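Transmembrane oligosaccharyl transferase (Archaeoglobus fulgidus, PDB 3WAJ) is a membrane-embedded enzyme of the STT3/AglB oligosaccharyl transferase family, with a helical N-terminal region of the GT-C type and a metal site holding zinc. Local coordinates at residues E130-R135 against M408-W413; V171-T176 against F219-I224; F230-L235 against K244-V249; L248-T253 against V289-F294; Y295-W300 against K314-A319. One frame throughout, in Å; residues are numbered along the deposited sequence.

Contact 1: E130-R135 against M408-W413; sequences EVFDKR and MALLIW
Leu-410 sets its forked end at a slant against the paired side chains of Val-131 and Phe-132. Its CD1 meets Val-131 CG2 at 3.7 Å. The other branch, CD2, comes to the far end of the aromatic ring, 3.8 Å from Phe-132 CE2 and nearly as close to CZ, and also meets Val-131 CG1 at 4.0 Å. With CG1 of Val-131 anti to the backbone N (chi1 167°), CG2 is left beside that N, facing Leu-410 CD1, while CG1 additionally lies 3.4 Å above the plane of the Phe-132 ring, over its centre. One face of the ring is therefore backed by the valine preceding it, which probably restricts its rotation. The backbones stay apart, Val-131 CA lying 7.5 Å from Leu-410 CA, so side chains alone span the interval. Leu-410 also touches Leu-127 of helix 121-131 and Val-437 of helix 429-446, and Asp-133 OD1 caps Ala-136 N at the start of the next helix. All groups meeting across the contact are hydrocarbon; with no directional bond between the segments, complementary shape and dispersion must carry it, and only about 121 Å² is buried.

Contact 2: V171-T176 against F219-I224; sequences VSALGT and FIIAPI
Ala-173 and Ile-221 mark the closest passage of the backbones, their CA atoms 8.3 Å apart, a spacing that leaves room for a layer of side chains. Ile-221 reaches into that interval. Its CG1 is anti to the backbone N (chi1 -172°), which sends the longer branch toward helix 163-181 and brings CD1 to 3.9 Å from Leu-174 CD2. The two chains cross obliquely, methyl against methyl, so that only the Leu-174 CD2 branch is used here; the leucine as a whole also reaches Leu-127 and Trp-413. Beside it Ala-173 offers a loose contact, its CB lying 4.5 Å from Ile-221 CG1. Helix 163-181 belongs to the membrane helix bundle of the GT-C-type N-terminal region, and it starts at His-163, a ligand of the zinc ion together with Asp-47 and Asp-161. The packing described here lies about three turns further along that helix. Its partner is 3-10 at 219-220, where Ala-222 N bonds Phe-219 O, and continues into helix 221-234. Polar groups are satisfied away from the interface: Thr-176 OG1 donates to Ser-172 O at 2.6 Å, tilted 28° from the carbonyl plane, while Thr-176 N reaches the same oxygen from the opposite face at 2.9 Å. The threonine hydroxyl is also hydrogen-bonded to Thr-207 OG1 of helix 199-214, whose Ile-208 and Tyr-211 touch Ala-173 and Ile-221, respectively.

Contact 3: F230-L235 against K244-V249; sequences FFAFVL and KNLSLV
Phe-233 presents the edge of its ring to Ser-247 and Leu-246. Close to the ring plane, Ser-247 OG stands 3.6 Å from Phe-233 CZ, and on the same rim Leu-246 CD2 is a looser 4.5 Å from Phe-233 CE2. Within the same segment Phe-230 CD2 sits over the centre of the Phe-231 ring. The ring of Phe-233 also meets that of Phe-294 edge-to-face. Leu-246, whose CG is anti to the backbone N (chi1 164°), extends across the gap and places CD2 3.9 Å from Ala-232 CB. The alanine methyl and the phenylalanine rim thus both contact the same leucine branch, the alanine more closely. The serine hydroxyl makes only a van der Waals approach to the ring; its hydrogen bond is to Arg-243 O, one turn back in its own helix, so this buried polar atom is satisfied without a partner across the contact. The axes of the short segments are 11.3 Å apart and their directions differ by 161°, a wide separation bridged mainly by Phe-233 and Leu-246, which reach the short Ser-247 and Ala-232. With just eight residues between the segments, this is a helical hairpin: two antiparallel helices, 221-234 and 243-261, joined by a short loop.

Contact 4: L248-T253 against V289-F294; sequences LVAVVT and VIAAAF
Ala-250 and Val-251 meet Ala-291 and Ala-292 in a closely packed antiparallel helix pair of the membrane bundle, where small residues let the backbones approach. The evidence is in the spacing: the local axes lie 8.0 Å apart with their directions 163° from one another, and Val-251 CA comes to 5.4 Å from Ala-291 CA. The methyl of Ala-291 is shared by two partners on helix 243-261. Ala-250 CB meets it at 3.7 Å, at a slant and not end to end, and Val-251 CG2 reaches it at the same distance. That valine branch does more, because it also lies against the opposing main chain, 3.5 Å from Ala-292 N, and touches Ala-292 CB at 4.0 Å. The torsion explains the choice of branch: CG1 takes the place anti to the backbone N (chi1 165°), leaving CG2 beside that N and facing the other helix. Away from the interface, the Thr-253 hydroxyl is folded back onto its own helix, bonded to Val-249 O. Met-229 of helix 221-234 touches both Ala-250 and Ala-291, and so covers one side of their junction. Thr-253 continues the packing onto Pro-201, Ala-204 and Ile-208 of helix 199-214, while Ile-290 and Phe-294 carry the other helix against helix 315-332.

Contact 5: Y295-W300 against K314-A319; sequences YQIEKW and KGMPLA
Ile-297 and Met-316 make the tightest hydrocarbon approach, Ile-297 CG2 resting 3.4 Å from Met-316 CG, with the two side chains crossing at about a right angle. The longer arm of the isoleucine goes elsewhere: Ile-297 CD1 comes only loosely to Ala-319, one turn further along the partner helix, 4.2 Å from its O and 4.4 Å from its CB. A third approach is polar on one side only. Glu-298 OE1 lies 3.3 Å from Met-316 SD, a close van der Waals meeting and not a hydrogen bond. Although the glutamate leaves its helix pointing away from the methionine, the bend at chi2 (57°) turns the carboxylate back toward the sulfur, the side chains meeting at a slant. What holds it there comes from outside: OE2 forms a salt bridge with Arg-243, and OE1 is itself hydrogen-bonded elsewhere. Asp-302 OD1 is near the same OE2; the arginine probably offsets the repulsion between these two acids. The backbones close up around this cluster, Ile-297 CA being 6.6 Å from Met-316 CA, and the segment axes are 9.8 Å apart at 157°, so the pair runs antiparallel. Helix 305-308, in the connection between them, adds Phe-306 against Met-316 and Ala-319. On helix 221-234, Phe-233 packs on both Glu-298 and Met-316, and Lys-244 of helix 243-261 touches Glu-298 beside them.

In the fold
All five contacts belong to the helical N-terminal family region, and contacts 2 to 5 are nested within the loop closed by contact 1. Contacts 2, 3 and 5 are buried, whereas contacts 1 and 4 are partly buried. Contacts 2 and 3 both use helix 221-234 but do not touch, contacts 3 and 4 share Leu-248 and Val-249 on helix 243-261, and contacts 4 and 5 both draw on helix 278-303. Chemistry changes along the series: leucine against valine and an aromatic ring in 1, aliphatic packing in 2, an aromatic edge in 3, alanine-rich close packing in 4, and a carboxylate beside a thioether in 5. Trp-413 touching Leu-174 joins contacts 1 and 2.

Contact 1: E130-R135 against M408-W413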
# COMPACT_ATOMS: atom_id res chain seq x y z
N GLU A 130 -4.26 20.06 -27.90
CA GLU A 130 -3.39 19.65 -29.00
C GLU A 130 -4.04 18.61 -29.90
O GLU A 130 -3.59 18.38 -31.03
CB GLU A 130 -2.07 19.11 -28.45
CG GLU A 130 -0.86 19.92 -28.88
CD GLU A 130 -1.20 21.38 -29.09
OE1 GLU A 130 -1.59 22.06 -28.12
OE2 GLU A 130 -1.06 21.86 -30.23
N VAL A 131 -5.07 17.96 -29.39
CA VAL A 131 -5.79 16.95 -30.15
C VAL A 131 -7.00 17.61 -30.76
O VAL A 131 -7.29 17.46 -31.94
CB VAL A 131 -6.24 15.78 -29.26
CG1 VAL A 131 -7.23 14.90 -30.00
CG2 VAL A 131 -5.02 14.96 -28.80
N PHE A 132 -7.70 18.37 -29.93
CA PHE A 132 -8.90 19.06 -30.38
C PHE A 132 -8.71 20.58 -30.50
O PHE A 132 -7.84 21.04 -31.25
CB PHE A 132 -10.08 18.68 -29.49
CG PHE A 132 -10.27 17.19 -29.35
CD1 PHE A 132 -10.54 16.40 -30.46
CD2 PHE A 132 -10.17 16.58 -28.11
CE1 PHE A 132 -10.71 15.03 -30.33
CE2 PHE A 132 -10.35 15.21 -27.98
CZ PHE A 132 -10.62 14.43 -29.09
N ASP A 133 -9.51 21.34 -29.76
CA ASP A 133 -9.42 22.80 -29.78
C ASP A 133 -9.26 23.36 -28.37
O ASP A 133 -8.86 22.65 -27.45
CB ASP A 133 -10.66 23.39 -30.45
CG ASP A 133 -11.95 23.00 -29.75
OD1 ASP A 133 -11.99 23.06 -28.50
OD2 ASP A 133 -12.92 22.64 -30.45
N LYS A 134 -9.57 24.64 -28.22
CA LYS A 134 -9.47 25.31 -26.92
C LYS A 134 -10.72 25.18 -26.06
O LYS A 134 -10.63 25.06 -24.84
CB LYS A 134 -9.22 26.81 -27.11
CG LYS A 134 -7.79 27.24 -26.85
CD LYS A 134 -7.30 28.20 -27.92
CE LYS A 134 -5.79 28.36 -27.87
NZ LYS A 134 -5.33 29.53 -28.67
N ARG A 135 -11.88 25.19 -26.71
CA ARG A 135 -13.15 25.07 -26.00
C ARG A 135 -13.15 23.78 -25.19
O ARG A 135 -13.51 23.78 -24.01
CB ARG A 135 -14.31 25.06 -27.00
CG ARG A 135 -14.28 26.21 -28.00
CD ARG A 135 -15.52 27.08 -27.87
NE ARG A 135 -15.38 28.35 -28.58
CZ ARG A 135 -16.39 29.16 -28.88
NH1 ARG A 135 -17.62 28.83 -28.53
NH2 ARG A 135 -16.16 30.29 -29.53
N MET A 408 -6.27 10.09 -33.70
CA MET A 408 -5.97 8.67 -33.72
C MET A 408 -5.04 8.29 -32.56
O MET A 408 -5.22 7.25 -31.94
CB MET A 408 -5.34 8.26 -35.06
CG MET A 408 -5.19 6.75 -35.20
SD MET A 408 -4.07 6.27 -36.53
CE MET A 408 -2.61 7.22 -36.10
N ALA A 409 -4.06 9.14 -32.28
CA ALA A 409 -3.11 8.90 -31.20
C ALA A 409 -3.84 8.77 -29.87
O ALA A 409 -3.55 7.88 -29.07
CB ALA A 409 -2.08 10.02 -31.15
N LEU A 410 -4.81 9.64 -29.65
CA LEU A 410 -5.57 9.64 -28.40
C LEU A 410 -6.35 8.34 -28.19
O LEU A 410 -6.35 7.78 -27.09
CB LEU A 410 -6.50 10.86 -28.33
CG LEU A 410 -6.76 11.46 -26.95
CD1 LEU A 410 -5.53 12.19 -26.40
CD2 LEU A 410 -7.97 12.38 -27.04
N LEU A 411 -7.01 7.86 -29.25
CA LEU A 411 -7.76 6.60 -29.19
C LEU A 411 -6.86 5.41 -28.85
O LEU A 411 -7.24 4.55 -28.04
CB LEU A 411 -8.49 6.36 -30.52
CG LEU A 411 -9.91 6.94 -30.53
CD1 LEU A 411 -10.46 7.08 -31.95
CD2 LEU A 411 -10.83 6.08 -29.67
N ILE A 412 -5.69 5.38 -29.47
CA ILE A 412 -4.70 4.33 -29.25
C ILE A 412 -4.26 4.34 -27.79
O ILE A 412 -4.11 3.29 -27.17
CB ILE A 412 -3.46 4.56 -30.15
CG1 ILE A 412 -3.83 4.37 -31.62
CG2 ILE A 412 -2.33 3.61 -29.78
CD1 ILE A 412 -2.64 4.54 -32.56
N TRP A 413 -4.05 5.53 -27.25
CA TRP A 413 -3.71 5.68 -25.84
C TRP A 413 -4.83 5.14 -24.96
O TRP A 413 -4.58 4.39 -24.02
CB TRP A 413 -3.45 7.16 -25.52
CG TRP A 413 -3.42 7.49 -24.05
CD1 TRP A 413 -2.56 6.99 -23.10
CD2 TRP A 413 -4.27 8.41 -23.36
NE1 TRP A 413 -2.84 7.55 -21.88
CE2 TRP A 413 -3.88 8.42 -22.01
CE3 TRP A 413 -5.33 9.23 -23.77
CZ2 TRP A 413 -4.52 9.22 -21.05
CZ3 TRP A 413 -5.96 10.03 -22.81
CH2 TRP A 413 -5.55 10.02 -21.48

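Contact 2: V171-T176 against F219-I224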
# COMPACT_ATOMS: atom_id res chain seq x y z
N VAL A 171 0.35 11.99 -19.21
CA VAL A 171 -0.45 12.96 -19.95
C VAL A 171 0.43 14.06 -20.53
O VAL A 171 0.29 14.42 -21.70
CB VAL A 171 -1.55 13.57 -19.06
CG1 VAL A 171 -2.41 14.56 -19.85
CG2 VAL A 171 -2.42 12.46 -18.49
N SER A 172 1.34 14.58 -19.72
CA SER A 172 2.32 15.57 -20.17
C SER A 172 3.09 15.05 -21.37
O SER A 172 3.31 15.79 -22.32
CB SER A 172 3.33 15.91 -19.06
OG SER A 172 2.72 16.69 -18.05
N ALA A 173 3.52 13.79 -21.30
CA ALA A 173 4.32 13.21 -22.38
C ALA A 173 3.51 13.16 -23.68
O ALA A 173 4.04 13.49 -24.74
CB ALA A 173 4.84 11.84 -22.00
N LEU A 174 2.24 12.77 -23.59
CA LEU A 174 1.38 12.73 -24.76
C LEU A 174 1.17 14.13 -25.36
O LEU A 174 1.46 14.36 -26.54
CB LEU A 174 0.03 12.12 -24.40
CG LEU A 174 -0.00 10.69 -23.85
CD1 LEU A 174 -1.41 10.34 -23.42
CD2 LEU A 174 0.51 9.69 -24.88
N GLY A 175 0.68 15.05 -24.54
CA GLY A 175 0.41 16.41 -24.98
C GLY A 175 1.63 17.11 -25.54
O GLY A 175 1.54 17.82 -26.54
N THR A 176 2.77 16.91 -24.90
CA THR A 176 4.01 17.53 -25.37
C THR A 176 4.53 16.84 -26.62
O THR A 176 5.15 17.46 -27.48
CB THR A 176 5.10 17.54 -24.28
OG1 THR A 176 5.36 16.19 -23.85
CG2 THR A 176 4.70 18.42 -23.10
N PHE A 219 8.53 3.07 -18.72
CA PHE A 219 9.05 2.84 -20.07
C PHE A 219 7.90 2.43 -21.01
O PHE A 219 8.01 2.55 -22.22
CB PHE A 219 10.11 1.73 -20.05
CG PHE A 219 9.57 0.39 -19.64
CD1 PHE A 219 9.01 -0.47 -20.59
CD2 PHE A 219 9.58 0.01 -18.31
CE1 PHE A 219 8.47 -1.69 -20.21
CE2 PHE A 219 9.05 -1.22 -17.92
CZ PHE A 219 8.50 -2.07 -18.88
N ILE A 220 6.81 1.94 -20.42
CA ILE A 220 5.63 1.50 -21.16
C ILE A 220 5.05 2.59 -22.07
O ILE A 220 4.38 2.28 -23.05
CB ILE A 220 4.53 0.98 -20.18
CG1 ILE A 220 3.61 -0.02 -20.87
CG2 ILE A 220 3.71 2.14 -19.61
CD1 ILE A 220 4.33 -1.14 -21.53
N ILE A 221 5.31 3.86 -21.77
CA ILE A 221 4.87 4.95 -22.65
C ILE A 221 5.58 4.86 -24.00
O ILE A 221 5.08 5.34 -25.02
CB ILE A 221 5.10 6.34 -22.00
CG1 ILE A 221 4.47 7.45 -22.83
CG2 ILE A 221 6.57 6.63 -21.86
CD1 ILE A 221 2.97 7.35 -22.93
N ALA A 222 6.75 4.22 -24.03
CA ALA A 222 7.51 4.10 -25.28
C ALA A 222 6.81 3.23 -26.36
O ALA A 222 6.65 3.69 -27.49
CB ALA A 222 8.97 3.67 -25.04
N PRO A 223 6.40 1.99 -26.01
CA PRO A 223 5.61 1.19 -26.95
C PRO A 223 4.35 1.92 -27.41
O PRO A 223 3.97 1.82 -28.58
CB PRO A 223 5.20 -0.03 -26.13
CG PRO A 223 6.23 -0.15 -25.07
CD PRO A 223 6.73 1.23 -24.78
N ILE A 224 3.71 2.65 -26.50
CA ILE A 224 2.49 3.39 -26.83
C ILE A 224 2.71 4.39 -27.97
O ILE A 224 2.02 4.35 -28.98
CB ILE A 224 1.90 4.10 -25.58
CG1 ILE A 224 1.34 3.07 -24.60
CG2 ILE A 224 0.82 5.10 -25.98
CD1 ILE A 224 0.85 3.68 -23.29

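Contact 3: F230-L235 against K244-V249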
# COMPACT_ATOMS: atom_id res chain seq x y z
N PHE A 230 3.45 3.27 -35.87
CA PHE A 230 3.02 2.06 -36.57
C PHE A 230 1.75 2.35 -37.39
O PHE A 230 1.75 2.20 -38.61
CB PHE A 230 2.76 0.94 -35.57
CG PHE A 230 2.28 -0.34 -36.20
CD1 PHE A 230 3.18 -1.23 -36.75
CD2 PHE A 230 0.92 -0.64 -36.25
CE1 PHE A 230 2.74 -2.42 -37.34
CE2 PHE A 230 0.47 -1.82 -36.84
CZ PHE A 230 1.38 -2.71 -37.38
N PHE A 231 0.70 2.81 -36.72
CA PHE A 231 -0.58 3.06 -37.37
C PHE A 231 -0.59 4.22 -38.37
O PHE A 231 -1.24 4.14 -39.40
CB PHE A 231 -1.72 3.18 -36.33
CG PHE A 231 -2.12 1.86 -35.72
CD1 PHE A 231 -2.67 0.85 -36.51
CD2 PHE A 231 -1.93 1.61 -34.36
CE1 PHE A 231 -3.03 -0.38 -35.95
CE2 PHE A 231 -2.29 0.38 -33.80
CZ PHE A 231 -2.84 -0.61 -34.59
N ALA A 232 0.15 5.30 -38.08
CA ALA A 232 0.32 6.39 -39.06
C ALA A 232 0.99 5.90 -40.35
O ALA A 232 0.84 6.51 -41.41
CB ALA A 232 1.10 7.54 -38.46
N PHE A 233 1.73 4.80 -40.26
CA PHE A 233 2.37 4.22 -41.43
C PHE A 233 1.46 3.21 -42.14
O PHE A 233 1.15 3.40 -43.31
CB PHE A 233 3.75 3.63 -41.07
CG PHE A 233 4.86 4.67 -41.01
CD1 PHE A 233 5.90 4.66 -41.93
CD2 PHE A 233 4.87 5.66 -40.03
CE1 PHE A 233 6.93 5.61 -41.88
CE2 PHE A 233 5.89 6.63 -39.97
CZ PHE A 233 6.92 6.60 -40.89
N VAL A 234 1.00 2.16 -41.44
CA VAL A 234 0.17 1.16 -42.13
C VAL A 234 -1.21 1.68 -42.55
O VAL A 234 -1.96 0.98 -43.22
CB VAL A 234 0.02 -0.16 -41.34
CG1 VAL A 234 1.37 -0.63 -40.82
CG2 VAL A 234 -0.96 0.01 -40.20
N LEU A 235 -1.52 2.92 -42.17
CA LEU A 235 -2.75 3.58 -42.61
C LEU A 235 -2.46 4.87 -43.38
O LEU A 235 -3.32 5.75 -43.47
CB LEU A 235 -3.68 3.85 -41.42
CG LEU A 235 -4.01 2.62 -40.58
CD1 LEU A 235 -4.79 2.99 -39.32
CD2 LEU A 235 -4.78 1.62 -41.40
N LYS A 244 7.91 11.74 -41.97
CA LYS A 244 9.35 11.95 -41.77
C LYS A 244 9.64 12.77 -40.51
O LYS A 244 10.53 12.43 -39.73
CB LYS A 244 10.03 12.55 -43.00
CG LYS A 244 10.48 11.49 -44.01
CD LYS A 244 11.57 11.99 -44.95
CE LYS A 244 11.12 13.20 -45.75
NZ LYS A 244 12.29 13.85 -46.42
N ASN A 245 8.89 13.85 -40.32
CA ASN A 245 9.03 14.65 -39.11
C ASN A 245 8.44 13.97 -37.86
O ASN A 245 9.01 14.09 -36.77
CB ASN A 245 8.49 16.08 -39.31
CG ASN A 245 9.48 17.00 -40.03
OD1 ASN A 245 10.66 17.07 -39.66
ND2 ASN A 245 9.01 17.69 -41.06
N LEU A 246 7.33 13.25 -38.03
CA LEU A 246 6.75 12.47 -36.93
C LEU A 246 7.82 11.53 -36.37
O LEU A 246 7.95 11.37 -35.15
CB LEU A 246 5.55 11.64 -37.41
CG LEU A 246 5.11 10.52 -36.47
CD1 LEU A 246 4.54 11.10 -35.19
CD2 LEU A 246 4.10 9.59 -37.12
N SER A 247 8.58 10.94 -37.28
CA SER A 247 9.66 10.03 -36.92
C SER A 247 10.86 10.74 -36.31
O SER A 247 11.40 10.29 -35.30
CB SER A 247 10.10 9.24 -38.15
OG SER A 247 8.98 8.69 -38.81
N LEU A 248 11.28 11.85 -36.93
CA LEU A 248 12.45 12.59 -36.47
C LEU A 248 12.24 13.12 -35.03
O LEU A 248 13.13 13.01 -34.18
CB LEU A 248 12.82 13.73 -37.44
CG LEU A 248 13.65 13.34 -38.67
CD1 LEU A 248 13.80 14.51 -39.67
CD2 LEU A 248 15.03 12.80 -38.26
N VAL A 249 11.06 13.66 -34.78
CA VAL A 249 10.66 14.09 -33.45
C VAL A 249 10.79 12.96 -32.43
O VAL A 249 11.32 13.15 -31.33
CB VAL A 249 9.22 14.61 -33.47
CG1 VAL A 249 8.65 14.71 -32.05
CG2 VAL A 249 9.17 15.95 -34.16

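Contact 4: L248-T253 against V289-F294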
# COMPACT_ATOMS: atom_id res chain seq x y z
N LEU A 248 11.28 11.85 -36.93
CA LEU A 248 12.45 12.59 -36.47
C LEU A 248 12.24 13.12 -35.03
O LEU A 248 13.13 13.01 -34.18
CB LEU A 248 12.82 13.73 -37.44
CG LEU A 248 13.65 13.34 -38.67
CD1 LEU A 248 13.80 14.51 -39.67
CD2 LEU A 248 15.03 12.80 -38.26
N VAL A 249 11.06 13.66 -34.78
CA VAL A 249 10.66 14.09 -33.45
C VAL A 249 10.79 12.96 -32.43
O VAL A 249 11.32 13.15 -31.33
CB VAL A 249 9.22 14.61 -33.47
CG1 VAL A 249 8.65 14.71 -32.05
CG2 VAL A 249 9.17 15.95 -34.16
N ALA A 250 10.30 11.78 -32.82
CA ALA A 250 10.38 10.61 -31.96
C ALA A 250 11.85 10.26 -31.71
O ALA A 250 12.21 9.91 -30.59
CB ALA A 250 9.62 9.45 -32.56
N VAL A 251 12.68 10.34 -32.75
CA VAL A 251 14.11 10.09 -32.59
C VAL A 251 14.69 10.99 -31.49
O VAL A 251 15.36 10.50 -30.59
CB VAL A 251 14.89 10.26 -33.91
CG1 VAL A 251 16.38 10.35 -33.63
CG2 VAL A 251 14.61 9.09 -34.86
N VAL A 252 14.41 12.28 -31.57
CA VAL A 252 14.91 13.24 -30.59
C VAL A 252 14.34 12.97 -29.20
O VAL A 252 15.09 12.86 -28.22
CB VAL A 252 14.61 14.71 -31.01
CG1 VAL A 252 15.05 15.70 -29.92
CG2 VAL A 252 15.31 15.04 -32.33
N THR A 253 13.01 12.84 -29.12
CA THR A 253 12.30 12.56 -27.87
C THR A 253 12.85 11.33 -27.14
O THR A 253 13.23 11.39 -25.95
CB THR A 253 10.80 12.34 -28.16
OG1 THR A 253 10.25 13.51 -28.78
CG2 THR A 253 10.04 12.05 -26.88
N VAL A 289 15.95 4.06 -32.01
CA VAL A 289 16.38 3.36 -33.20
C VAL A 289 15.19 3.01 -34.10
O VAL A 289 15.26 3.26 -35.31
CB VAL A 289 17.17 2.12 -32.83
CG1 VAL A 289 17.53 1.34 -34.09
CG2 VAL A 289 18.41 2.54 -32.07
N ILE A 290 14.13 2.43 -33.52
CA ILE A 290 12.89 2.12 -34.25
C ILE A 290 12.38 3.35 -35.01
O ILE A 290 12.05 3.29 -36.20
CB ILE A 290 11.74 1.70 -33.32
CG1 ILE A 290 12.19 0.68 -32.28
CG2 ILE A 290 10.55 1.21 -34.13
CD1 ILE A 290 12.38 -0.67 -32.81
N ALA A 291 12.29 4.47 -34.30
CA ALA A 291 11.86 5.72 -34.89
C ALA A 291 12.73 6.06 -36.09
O ALA A 291 12.24 6.54 -37.11
CB ALA A 291 11.91 6.82 -33.87
N ALA A 292 14.04 5.82 -35.96
CA ALA A 292 14.97 6.11 -37.05
C ALA A 292 14.73 5.17 -38.22
O ALA A 292 14.92 5.56 -39.38
CB ALA A 292 16.41 6.01 -36.57
N ALA A 293 14.34 3.93 -37.93
CA ALA A 293 14.03 2.99 -39.00
C ALA A 293 12.79 3.47 -39.75
O ALA A 293 12.73 3.39 -40.98
CB ALA A 293 13.83 1.60 -38.46
N PHE A 294 11.81 3.96 -38.99
CA PHE A 294 10.61 4.53 -39.58
C PHE A 294 10.93 5.70 -40.48
O PHE A 294 10.37 5.83 -41.56
CB PHE A 294 9.68 5.02 -38.48
CG PHE A 294 8.71 3.99 -38.01
CD1 PHE A 294 7.57 3.69 -38.75
CD2 PHE A 294 8.93 3.31 -36.82
CE1 PHE A 294 6.67 2.73 -38.30
CE2 PHE A 294 8.03 2.35 -36.37
CZ PHE A 294 6.90 2.06 -37.11

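Contact 5: Y295-W300 against K314-A319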
# COMPACT_ATOMS: atom_id res chain seq x y z
N TYR A 295 11.81 6.58 -40.02
CA TYR A 295 12.25 7.72 -40.80
C TYR A 295 12.78 7.25 -42.14
O TYR A 295 12.37 7.74 -43.20
CB TYR A 295 13.36 8.47 -40.05
CG TYR A 295 13.94 9.64 -40.82
CD1 TYR A 295 13.14 10.71 -41.21
CD2 TYR A 295 15.29 9.68 -41.14
CE1 TYR A 295 13.67 11.78 -41.91
CE2 TYR A 295 15.84 10.76 -41.83
CZ TYR A 295 15.02 11.80 -42.21
OH TYR A 295 15.55 12.86 -42.90
N GLN A 296 13.71 6.30 -42.08
CA GLN A 296 14.28 5.68 -43.26
C GLN A 296 13.23 5.00 -44.16
O GLN A 296 13.30 5.08 -45.39
CB GLN A 296 15.35 4.67 -42.85
CG GLN A 296 16.06 4.05 -44.03
CD GLN A 296 16.65 5.09 -44.97
OE1 GLN A 296 17.45 5.93 -44.56
NE2 GLN A 296 16.26 5.03 -46.23
N ILE A 297 12.25 4.33 -43.55
CA ILE A 297 11.19 3.71 -44.33
C ILE A 297 10.47 4.77 -45.15
O ILE A 297 10.25 4.60 -46.37
CB ILE A 297 10.23 2.89 -43.44
CG1 ILE A 297 10.92 1.60 -42.97
CG2 ILE A 297 8.97 2.53 -44.20
CD1 ILE A 297 10.14 0.82 -41.93
N GLU A 298 10.15 5.90 -44.51
CA GLU A 298 9.51 7.01 -45.22
C GLU A 298 10.40 7.55 -46.37
O GLU A 298 9.90 7.86 -47.47
CB GLU A 298 9.08 8.11 -44.25
CG GLU A 298 8.14 9.17 -44.87
CD GLU A 298 6.86 8.59 -45.47
OE1 GLU A 298 6.34 7.59 -44.93
OE2 GLU A 298 6.36 9.15 -46.49
N LYS A 299 11.71 7.63 -46.14
CA LYS A 299 12.62 8.12 -47.18
C LYS A 299 12.58 7.25 -48.43
O LYS A 299 12.55 7.77 -49.54
CB LYS A 299 14.05 8.27 -46.64
CG LYS A 299 14.24 9.49 -45.71
CD LYS A 299 15.62 9.51 -45.04
CE LYS A 299 16.74 9.62 -46.07
NZ LYS A 299 18.10 9.53 -45.46
N TRP A 300 12.57 5.93 -48.23
CA TRP A 300 12.48 4.96 -49.33
C TRP A 300 11.16 5.11 -50.07
O TRP A 300 11.10 4.99 -51.30
CB TRP A 300 12.61 3.53 -48.81
CG TRP A 300 14.02 3.19 -48.48
CD1 TRP A 300 15.15 3.72 -49.05
CD2 TRP A 300 14.47 2.25 -47.50
NE1 TRP A 300 16.27 3.16 -48.49
CE2 TRP A 300 15.88 2.26 -47.54
CE3 TRP A 300 13.82 1.41 -46.60
CZ2 TRP A 300 16.66 1.45 -46.70
CZ3 TRP A 300 14.59 0.61 -45.76
CH2 TRP A 300 15.99 0.64 -45.82
N LYS A 314 1.72 -0.40 -51.22
CA LYS A 314 1.69 -1.38 -50.13
C LYS A 314 3.10 -1.58 -49.59
O LYS A 314 3.30 -2.19 -48.53
CB LYS A 314 1.10 -2.72 -50.61
CG LYS A 314 -0.25 -2.62 -51.34
CD LYS A 314 -0.62 -3.95 -52.00
CE LYS A 314 -1.77 -3.80 -53.01
NZ LYS A 314 -1.97 -5.02 -53.86
N GLY A 315 4.08 -1.06 -50.33
CA GLY A 315 5.48 -1.25 -50.02
C GLY A 315 5.83 -0.80 -48.62
O GLY A 315 6.41 -1.56 -47.84
N MET A 316 5.47 0.44 -48.30
CA MET A 316 5.82 0.98 -47.00
C MET A 316 5.13 0.25 -45.84
O MET A 316 5.81 -0.19 -44.90
CB MET A 316 5.61 2.50 -46.94
CG MET A 316 5.94 3.08 -45.59
SD MET A 316 5.07 4.61 -45.31
CE MET A 316 3.40 3.98 -45.34
N PRO A 317 3.79 0.12 -45.89
CA PRO A 317 3.14 -0.60 -44.77
C PRO A 317 3.68 -2.02 -44.58
O PRO A 317 3.88 -2.43 -43.44
CB PRO A 317 1.67 -0.62 -45.19
CG PRO A 317 1.51 0.61 -46.01
CD PRO A 317 2.79 0.68 -46.81
N LEU A 318 3.92 -2.74 -45.67
CA LEU A 318 4.55 -4.06 -45.56
C LEU A 318 5.92 -4.01 -44.86
O LEU A 318 6.20 -4.82 -43.97
CB LEU A 318 4.70 -4.71 -46.94
CG LEU A 318 5.14 -6.18 -46.85
CD1 LEU A 318 3.93 -7.11 -46.83
CD2 LEU A 318 6.10 -6.53 -47.99
N ALA A 319 6.77 -3.06 -45.25
CA ALA A 319 8.07 -2.90 -44.60
C ALA A 319 7.89 -2.65 -43.10
O ALA A 319 8.71 -3.07 -42.29
CB ALA A 319 8.84 -1.75 -45.22